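Local coordinates for acyl-coenzyme A oxidase acox-1.1 (Caenorhabditis elegans, PDB 5K3H), which catalyses the FAD-dependent, oxygen-consuming desaturation of acyl-CoAs to trans-2-enoyl-CoAs, the first step of peroxisomal beta-oxidation, at residues E38-R43 and P92-E97; R42-I47 and W618-R623; I480-N485 and S590-Y595. All blocks are in the same frame, centred on the assembly; numbering follows the deposited sequence.

Contact 1 of 3, residues E38-R43 and P92-E97; sequences EMRARR and PTDAGE
Two arginines one helical turn apart, Arg40 and Arg43, reach from helix 38-52 to the two acids of the turn at 92-97, each pairing with its own carboxylate. The first salt bridge runs from Arg40 NH2 to Asp94 OD1 at 2.6 Å. The two side chains approach from opposite directions, and the guanidinium and carboxylate planes lie 20° apart, nearly coplanar, with Asp94 at the guanidinium edge. Arg40 gets there by bending: CG stands beside the backbone N (chi1 -54°), and further bends at chi2 and chi3 bring NH2 over to the loop. The second salt bridge is two-pronged and side-on. Arg43 NE donates to Glu97 OE2 at 2.9 Å and Arg43 NH2 to Glu97 OE1 at 3.3 Å, both bonds fairly straight. Glu97 lies at the guanidinium edge, but both of its oxygens are approached from above the carboxylate plane, the two planes being turned 58° from each other. Arg43 NH2 also donates to the carbonyl of Ile89, and NH1 forms a salt bridge with Glu46 on its own helix, so one guanidinium ties helix and loop together at several points.

A hydrogen bond within the turn holds Asp94: its OD1 accepts from Glu97 N at 3.0 Å, an Asx motif just ahead of helix 97-105, so the oxygen that meets Arg40 also fixes the backbone. Glu97 OE1 also accepts from Asp91 N. At the N-cap, Gly96 has backbone angles at which a CB would crowd the carbonyl oxygen of Ala95 and also run into Arg40 NH2.

In the fold this is a surface contact of the N-terminal region: the start of helix 38-52 is joined to the loop leading from helix 68-85 into helix 97-105, while Ala41 packs on Ala31 of helix 27-35.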
# COMPACT_ATOMS: atom_id res chain seq x y z
N GLU B 38 -25.00 12.98 -21.51
CA GLU B 38 -24.18 13.95 -22.23
C GLU B 38 -24.13 15.30 -21.51
O GLU B 38 -23.09 15.98 -21.52
CB GLU B 38 -24.69 14.09 -23.67
CG GLU B 38 -24.68 15.51 -24.21
CD GLU B 38 -23.30 15.99 -24.65
OE1 GLU B 38 -22.37 15.15 -24.72
OE2 GLU B 38 -23.15 17.22 -24.92
N MET B 39 -25.21 15.69 -20.84
CA MET B 39 -25.18 16.99 -20.17
C MET B 39 -24.30 16.92 -18.92
O MET B 39 -23.54 17.87 -18.65
CB MET B 39 -26.60 17.46 -19.82
CG MET B 39 -26.76 18.96 -19.74
SD MET B 39 -26.36 19.79 -21.32
CE MET B 39 -26.38 21.51 -20.78
N ARG B 40 -24.37 15.83 -18.17
CA ARG B 40 -23.58 15.76 -16.94
C ARG B 40 -22.10 15.79 -17.29
O ARG B 40 -21.30 16.42 -16.58
CB ARG B 40 -23.90 14.51 -16.13
CG ARG B 40 -25.36 14.32 -15.79
CD ARG B 40 -25.57 13.78 -14.39
NE ARG B 40 -25.59 14.89 -13.43
CZ ARG B 40 -24.55 15.34 -12.73
NH1 ARG B 40 -23.34 14.79 -12.86
NH2 ARG B 40 -24.73 16.38 -11.91
N ALA B 41 -21.72 15.11 -18.38
CA ALA B 41 -20.33 15.12 -18.81
C ALA B 41 -19.89 16.50 -19.30
O ALA B 41 -18.85 17.02 -18.88
CB ALA B 41 -20.12 14.07 -19.91
N ARG B 42 -20.69 17.12 -20.17
CA ARG B 42 -20.35 18.44 -20.69
C ARG B 42 -20.25 19.48 -19.57
O ARG B 42 -19.39 20.37 -19.62
CB ARG B 42 -21.36 18.89 -21.74
CG ARG B 42 -20.90 20.15 -22.44
CD ARG B 42 -22.00 20.87 -23.16
NE ARG B 42 -22.86 19.95 -23.89
CZ ARG B 42 -24.13 20.20 -24.18
NH1 ARG B 42 -24.70 21.34 -23.79
NH2 ARG B 42 -24.84 19.31 -24.86
N ARG B 43 -21.12 19.39 -18.57
CA ARG B 43 -21.06 20.38 -17.51
C ARG B 43 -19.72 20.31 -16.78
O ARG B 43 -19.20 21.33 -16.33
CB ARG B 43 -22.24 20.21 -16.54
CG ARG B 43 -23.58 20.77 -17.09
CD ARG B 43 -23.51 22.28 -17.20
NE ARG B 43 -23.21 22.93 -15.92
CZ ARG B 43 -22.34 23.93 -15.79
NH1 ARG B 43 -21.69 24.38 -16.84
NH2 ARG B 43 -22.11 24.48 -14.60
N PRO B 92 -25.58 25.24 -7.45
CA PRO B 92 -25.17 24.77 -6.12
C PRO B 92 -26.12 23.75 -5.51
O PRO B 92 -25.79 23.20 -4.44
CB PRO B 92 -25.11 26.05 -5.28
CG PRO B 92 -25.18 27.20 -6.24
CD PRO B 92 -25.82 26.70 -7.50
N THR B 93 -27.28 23.49 -6.11
CA THR B 93 -28.17 22.42 -5.66
C THR B 93 -27.83 21.08 -6.29
O THR B 93 -28.41 20.06 -5.91
CB THR B 93 -29.64 22.73 -5.99
OG1 THR B 93 -29.83 22.68 -7.41
CG2 THR B 93 -30.06 24.10 -5.45
N ASP B 94 -26.93 21.08 -7.27
CA ASP B 94 -26.61 19.88 -8.04
C ASP B 94 -25.41 19.21 -7.39
O ASP B 94 -24.27 19.60 -7.62
CB ASP B 94 -26.32 20.22 -9.50
CG ASP B 94 -26.18 18.99 -10.37
OD1 ASP B 94 -25.19 18.23 -10.19
OD2 ASP B 94 -27.04 18.79 -11.24
N ALA B 95 -25.68 18.22 -6.54
CA ALA B 95 -24.62 17.29 -6.21
C ALA B 95 -24.14 16.66 -7.50
O ALA B 95 -24.95 16.25 -8.35
CB ALA B 95 -25.14 16.24 -5.22
N GLY B 96 -22.84 16.59 -7.68
CA GLY B 96 -22.30 16.10 -8.93
C GLY B 96 -21.54 17.27 -9.53
O GLY B 96 -20.33 17.16 -9.76
N GLU B 97 -22.22 18.41 -9.71
CA GLU B 97 -21.49 19.61 -10.10
C GLU B 97 -20.63 20.10 -8.94
O GLU B 97 -19.52 20.62 -9.15
CB GLU B 97 -22.43 20.73 -10.58
CG GLU B 97 -23.26 20.39 -11.83
CD GLU B 97 -23.74 21.62 -12.62
OE1 GLU B 97 -23.54 22.78 -12.18
OE2 GLU B 97 -24.34 21.42 -13.70

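Contact 2 of 3, residues R42-I47 and W618-R623; sequences RRRREI and WEFSDR
Glu619 meets two consecutive arginines of helix 38-52, offering its backbone carbonyl to Arg44 and its carboxylate to Arg45. It is the first residue to leave helical geometry at the end of helix 590-616, and its positive phi (52°) marks the turn toward helix 622-625. Its side chain runs out extended beyond CG, and OE1 takes a hydrogen bond of 3.0 Å from Arg45 NH1 on its syn lone pair, as part of a salt bridge. The carboxylate lies at the edge of the Arg45 guanidinium, the planes 69° apart, and Arg45 CD rests 3.3 Å from Glu619 OE1. OE2 is engaged by His28 of helix 27-35.

Arg44 starts toward the loop and, bent at chi3 (72°), brings its guanidinium end-on to Glu619 O, NH1 and NH2 each donating at 3.1 Å. The oxygen lies in the guanidinium plane, yet both nitrogens reach it from the same face of the carbonyl plane. A water bridges the two residues, accepting from Arg44 NH1 and donating to Glu619 OE1. Arg44 NH2 also approaches the Phe620 ring obliquely, 3.7 Å from CD1, while Trp618 O is bonded to Tyr35.

The chemistry is thus polar although Arg44 is buried. Its charge meets a carbonyl directly and the Glu619 carboxylate only through water and at longer range, which would probably still steady it. Between these two segments the loop joining helices 590-616 and 622-625 is held mainly by charge and hydrogen bonding, while Trp618 packing on Ile34 of helix 27-35 adds an apolar complement.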
# COMPACT_ATOMS: atom_id res chain seq x y z
N ARG B 42 -20.69 17.12 -20.17
CA ARG B 42 -20.35 18.44 -20.69
C ARG B 42 -20.25 19.48 -19.57
O ARG B 42 -19.39 20.37 -19.62
CB ARG B 42 -21.36 18.89 -21.74
CG ARG B 42 -20.90 20.15 -22.44
CD ARG B 42 -22.00 20.87 -23.16
NE ARG B 42 -22.86 19.95 -23.89
CZ ARG B 42 -24.13 20.20 -24.18
NH1 ARG B 42 -24.70 21.34 -23.79
NH2 ARG B 42 -24.84 19.31 -24.86
N ARG B 43 -21.12 19.39 -18.57
CA ARG B 43 -21.06 20.38 -17.51
C ARG B 43 -19.72 20.31 -16.78
O ARG B 43 -19.20 21.33 -16.33
CB ARG B 43 -22.24 20.21 -16.54
CG ARG B 43 -23.58 20.77 -17.09
CD ARG B 43 -23.51 22.28 -17.20
NE ARG B 43 -23.21 22.93 -15.92
CZ ARG B 43 -22.34 23.93 -15.79
NH1 ARG B 43 -21.69 24.38 -16.84
NH2 ARG B 43 -22.11 24.48 -14.60
N ARG B 44 -19.16 19.10 -16.64
CA ARG B 44 -17.81 18.97 -16.07
C ARG B 44 -16.79 19.75 -16.89
O ARG B 44 -15.93 20.44 -16.33
CB ARG B 44 -17.41 17.49 -15.98
CG ARG B 44 -18.19 16.66 -14.95
CD ARG B 44 -17.66 15.24 -14.86
NE ARG B 44 -16.35 15.14 -14.22
CZ ARG B 44 -15.19 15.15 -14.88
NH1 ARG B 44 -15.17 15.27 -16.19
NH2 ARG B 44 -14.04 15.04 -14.23
N ARG B 45 -16.85 19.62 -18.21
CA ARG B 45 -15.89 20.33 -19.06
C ARG B 45 -16.09 21.84 -18.97
O ARG B 45 -15.11 22.59 -18.98
CB ARG B 45 -16.00 19.85 -20.50
CG ARG B 45 -15.72 18.35 -20.60
CD ARG B 45 -15.44 17.88 -22.00
NE ARG B 45 -16.60 18.00 -22.88
CZ ARG B 45 -17.58 17.11 -22.95
NH1 ARG B 45 -17.56 16.03 -22.17
NH2 ARG B 45 -18.58 17.30 -23.78
N GLU B 46 -17.36 22.30 -18.87
CA GLU B 46 -17.63 23.73 -18.74
C GLU B 46 -17.15 24.26 -17.40
O GLU B 46 -16.58 25.36 -17.34
CB GLU B 46 -19.13 24.00 -18.91
CG GLU B 46 -19.66 23.69 -20.28
CD GLU B 46 -21.15 23.95 -20.42
OE1 GLU B 46 -21.79 24.33 -19.42
OE2 GLU B 46 -21.71 23.76 -21.52
N ILE B 47 -17.40 23.51 -16.32
CA ILE B 47 -16.91 23.89 -15.00
C ILE B 47 -15.39 24.01 -14.99
O ILE B 47 -14.82 24.96 -14.43
CB ILE B 47 -17.39 22.88 -13.94
CG1 ILE B 47 -18.89 22.97 -13.72
CG2 ILE B 47 -16.61 23.04 -12.65
CD1 ILE B 47 -19.45 21.75 -13.01
N TRP B 618 -12.53 9.78 -18.73
CA TRP B 618 -12.95 10.30 -17.44
C TRP B 618 -12.74 11.81 -17.34
O TRP B 618 -13.25 12.43 -16.39
CB TRP B 618 -12.19 9.58 -16.34
CG TRP B 618 -12.61 8.19 -16.25
CD1 TRP B 618 -12.34 7.20 -17.14
CD2 TRP B 618 -13.37 7.60 -15.20
NE1 TRP B 618 -12.89 6.02 -16.72
CE2 TRP B 618 -13.53 6.24 -15.53
CE3 TRP B 618 -13.92 8.08 -14.02
CZ2 TRP B 618 -14.23 5.35 -14.71
CZ3 TRP B 618 -14.62 7.19 -13.20
CH2 TRP B 618 -14.76 5.84 -13.55
N GLU B 619 -11.95 12.38 -18.25
CA GLU B 619 -11.77 13.81 -18.44
C GLU B 619 -11.41 14.52 -17.14
O GLU B 619 -12.15 15.35 -16.62
CB GLU B 619 -13.02 14.38 -19.12
CG GLU B 619 -13.15 13.82 -20.52
CD GLU B 619 -14.24 14.47 -21.29
OE1 GLU B 619 -15.27 14.83 -20.67
OE2 GLU B 619 -14.06 14.63 -22.51
N PHE B 620 -10.21 14.17 -16.64
CA PHE B 620 -9.59 14.85 -15.50
C PHE B 620 -8.58 15.87 -16.02
O PHE B 620 -7.61 15.50 -16.69
CB PHE B 620 -8.89 13.87 -14.58
CG PHE B 620 -9.77 12.79 -14.07
CD1 PHE B 620 -11.00 13.09 -13.47
CD2 PHE B 620 -9.38 11.47 -14.14
CE1 PHE B 620 -11.81 12.09 -12.99
CE2 PHE B 620 -10.20 10.47 -13.66
CZ PHE B 620 -11.41 10.80 -13.09
N SER B 621 -8.79 17.14 -15.67
CA SER B 621 -7.80 18.16 -15.97
C SER B 621 -6.56 17.97 -15.09
O SER B 621 -6.60 17.29 -14.06
CB SER B 621 -8.40 19.55 -15.76
OG SER B 621 -8.61 19.79 -14.38
N ASP B 622 -5.45 18.59 -15.51
CA ASP B 622 -4.24 18.58 -14.70
C ASP B 622 -4.48 19.24 -13.35
O ASP B 622 -3.96 18.78 -12.32
CB ASP B 622 -3.10 19.30 -15.43
CG ASP B 622 -2.43 18.43 -16.44
OD1 ASP B 622 -2.68 17.21 -16.36
OD2 ASP B 622 -1.68 18.95 -17.31
N ARG B 623 -5.28 20.31 -13.33
CA ARG B 623 -5.57 20.95 -12.05
C ARG B 623 -6.27 19.98 -11.10
O ARG B 623 -6.07 20.06 -9.88
CB ARG B 623 -6.42 22.21 -12.27
CG ARG B 623 -5.63 23.44 -12.83
CD ARG B 623 -6.41 24.76 -12.71
NE ARG B 623 -7.84 24.47 -12.87
CZ ARG B 623 -8.47 24.37 -14.04
NH1 ARG B 623 -7.80 24.54 -15.18
NH2 ARG B 623 -9.76 24.09 -14.07
O HOH W 1 -16.75 15.02 -18.72

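Contact 3 of 3, residues I480-N485 and S590-Y595; sequences IDRVPN and STQLDY
Tyr595 lays one face of its ring against Asp481, in the loop that passes the first turns of helix 590-616. Followed outward, its CB comes first to the acid, 4.0 Å from Asp481 OD2. CG, anti to the backbone N (chi1 173°), carries the ring out toward the loop. There Asp481 CB sits over the centre of the face, a CH-pi contact of 3.6 Å to the centroid. Along the CD1-CE1 flank the ring lies against the carboxylate, with Asp481 OD1 3.4 Å from CE1; the carboxylate is stacked on the ring, 13° from parallel. Along the CD2-CE2 flank, on the same side of the ring plane, it meets the methyl CG2 of Ile480, which comes obliquely to within 3.6 Å of CD2. CZ, near the tip, is 4.1 Å from Asp481 CB. An alanine at Tyr595 would remove the ring on which both residues rest and would probably leave Asp481 free to turn and a gap beside Ile480 CG2.

One turn earlier, the Gln592 side chain holds the same loop by a backbone carbonyl. Its NE2 donates to Ile480 O at 3.0 Å in a nearly straight bond (161°), in the carbonyl plane and on a lone pair. The same nitrogen bonds Ser478 O, and OE1 accepts from Ser589 N, so both ends of the amide are held and its rotation is fixed. The Arg482 side chain crosses that of Gln592 at about a right angle, its CD 3.5 Å from Gln592 NE2.

The contact fastens the loop between helices 437-456 and 489-515 onto helix 590-616. Ile480 and Tyr595 both pack on Tyr491 of helix 489-515, Ile480 also reaches Leu575 of helix 557-577, and Asp594 pairs with Lys505 of the second subunit.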
# COMPACT_ATOMS: atom_id res chain seq x y z
N ILE B 480 -17.85 -22.68 -20.71
CA ILE B 480 -16.90 -21.76 -21.33
C ILE B 480 -16.06 -22.55 -22.33
O ILE B 480 -15.45 -23.58 -21.98
CB ILE B 480 -16.04 -21.09 -20.25
CG1 ILE B 480 -16.86 -20.08 -19.45
CG2 ILE B 480 -14.80 -20.44 -20.85
CD1 ILE B 480 -16.09 -19.51 -18.26
N ASP B 481 -16.03 -22.09 -23.58
CA ASP B 481 -15.28 -22.71 -24.66
C ASP B 481 -15.87 -24.07 -25.04
O ASP B 481 -15.15 -24.96 -25.51
CB ASP B 481 -13.78 -22.86 -24.32
CG ASP B 481 -12.93 -23.24 -25.56
OD1 ASP B 481 -13.29 -22.78 -26.66
OD2 ASP B 481 -11.94 -24.01 -25.43
N ARG B 482 -17.16 -24.27 -24.78
CA ARG B 482 -17.84 -25.51 -25.12
C ARG B 482 -19.11 -25.24 -25.88
O ARG B 482 -19.73 -26.19 -26.37
CB ARG B 482 -18.18 -26.31 -23.86
CG ARG B 482 -17.01 -26.56 -22.98
CD ARG B 482 -17.37 -27.55 -21.94
NE ARG B 482 -17.14 -28.93 -22.38
CZ ARG B 482 -17.47 -30.00 -21.66
NH1 ARG B 482 -18.04 -29.85 -20.47
NH2 ARG B 482 -17.23 -31.22 -22.12
N VAL B 483 -19.51 -23.99 -26.00
CA VAL B 483 -20.83 -23.64 -26.46
C VAL B 483 -20.68 -22.29 -27.14
O VAL B 483 -20.02 -21.40 -26.58
CB VAL B 483 -21.80 -23.63 -25.27
CG1 VAL B 483 -22.40 -22.24 -25.04
CG2 VAL B 483 -22.83 -24.74 -25.41
N PRO B 484 -21.22 -22.09 -28.34
CA PRO B 484 -21.14 -20.78 -28.98
C PRO B 484 -22.06 -19.79 -28.28
O PRO B 484 -23.22 -20.08 -27.99
CB PRO B 484 -21.59 -21.05 -30.42
CG PRO B 484 -22.38 -22.31 -30.35
CD PRO B 484 -21.86 -23.11 -29.20
N ASN B 485 -21.52 -18.61 -27.97
CA ASN B 485 -22.33 -17.68 -27.20
C ASN B 485 -22.13 -16.25 -27.68
O ASN B 485 -23.12 -15.52 -27.89
CB ASN B 485 -21.99 -17.82 -25.70
CG ASN B 485 -23.04 -17.17 -24.80
OD1 ASN B 485 -22.93 -15.97 -24.44
ND2 ASN B 485 -24.07 -17.95 -24.44
N SER B 590 -8.65 -28.10 -16.67
CA SER B 590 -7.40 -27.42 -17.00
C SER B 590 -7.47 -26.80 -18.39
O SER B 590 -6.94 -25.71 -18.62
CB SER B 590 -6.24 -28.40 -16.88
OG SER B 590 -5.01 -27.77 -17.21
N THR B 591 -8.08 -27.51 -19.34
CA THR B 591 -8.22 -26.97 -20.70
C THR B 591 -9.04 -25.69 -20.73
O THR B 591 -8.67 -24.73 -21.41
CB THR B 591 -8.84 -28.03 -21.60
OG1 THR B 591 -7.88 -29.05 -21.85
CG2 THR B 591 -9.24 -27.41 -22.93
N GLN B 592 -10.15 -25.65 -20.01
CA GLN B 592 -10.94 -24.43 -19.95
C GLN B 592 -10.18 -23.31 -19.26
O GLN B 592 -10.33 -22.14 -19.62
CB GLN B 592 -12.25 -24.68 -19.21
CG GLN B 592 -13.28 -25.42 -20.02
CD GLN B 592 -14.48 -25.78 -19.19
OE1 GLN B 592 -14.34 -26.39 -18.12
NE2 GLN B 592 -15.67 -25.45 -19.68
N LEU B 593 -9.36 -23.63 -18.26
CA LEU B 593 -8.56 -22.60 -17.62
C LEU B 593 -7.48 -22.09 -18.55
O LEU B 593 -7.14 -20.91 -18.50
CB LEU B 593 -7.96 -23.12 -16.31
CG LEU B 593 -7.57 -22.07 -15.27
CD1 LEU B 593 -8.77 -21.21 -14.82
CD2 LEU B 593 -6.83 -22.71 -14.07
N ASP B 594 -6.94 -22.96 -19.41
CA ASP B 594 -6.00 -22.50 -20.43
C ASP B 594 -6.69 -21.60 -21.45
O ASP B 594 -6.08 -20.66 -21.97
CB ASP B 594 -5.36 -23.70 -21.12
CG ASP B 594 -4.34 -24.41 -20.24
OD1 ASP B 594 -3.83 -23.78 -19.27
OD2 ASP B 594 -4.04 -25.60 -20.52
N TYR B 595 -7.95 -21.88 -21.79
CA TYR B 595 -8.70 -20.97 -22.63
C TYR B 595 -8.81 -19.61 -21.98
O TYR B 595 -8.61 -18.58 -22.63
CB TYR B 595 -10.09 -21.55 -22.92
CG TYR B 595 -11.07 -20.62 -23.66
CD1 TYR B 595 -11.15 -20.61 -25.05
CD2 TYR B 595 -11.92 -19.78 -22.95
CE1 TYR B 595 -12.05 -19.78 -25.71
CE2 TYR B 595 -12.82 -18.94 -23.61
CZ TYR B 595 -12.87 -18.94 -24.99
OH TYR B 595 -13.78 -18.09 -25.62

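How the contacts relate
Contacts 1 and 2 share helix 38-52, including Arg42 and Arg43, and lie with centres 11 Å apart; they touch where Glu97 packs on Ile47. Contact 1 is at the surface and binds the helix to a nearby N-terminal loop through charge pairs. Contact 2 is buried and joins residues far apart in sequence, and there a backbone carbonyl and a water share the work with a salt bridge. Contact 3 stands apart, its centre more than 40 Å from either, partly buried and without salt bridges across it: ring packing and an amide-to-carbonyl bond serve instead. Helix 590-616 connects it in sequence to the turn of contact 2.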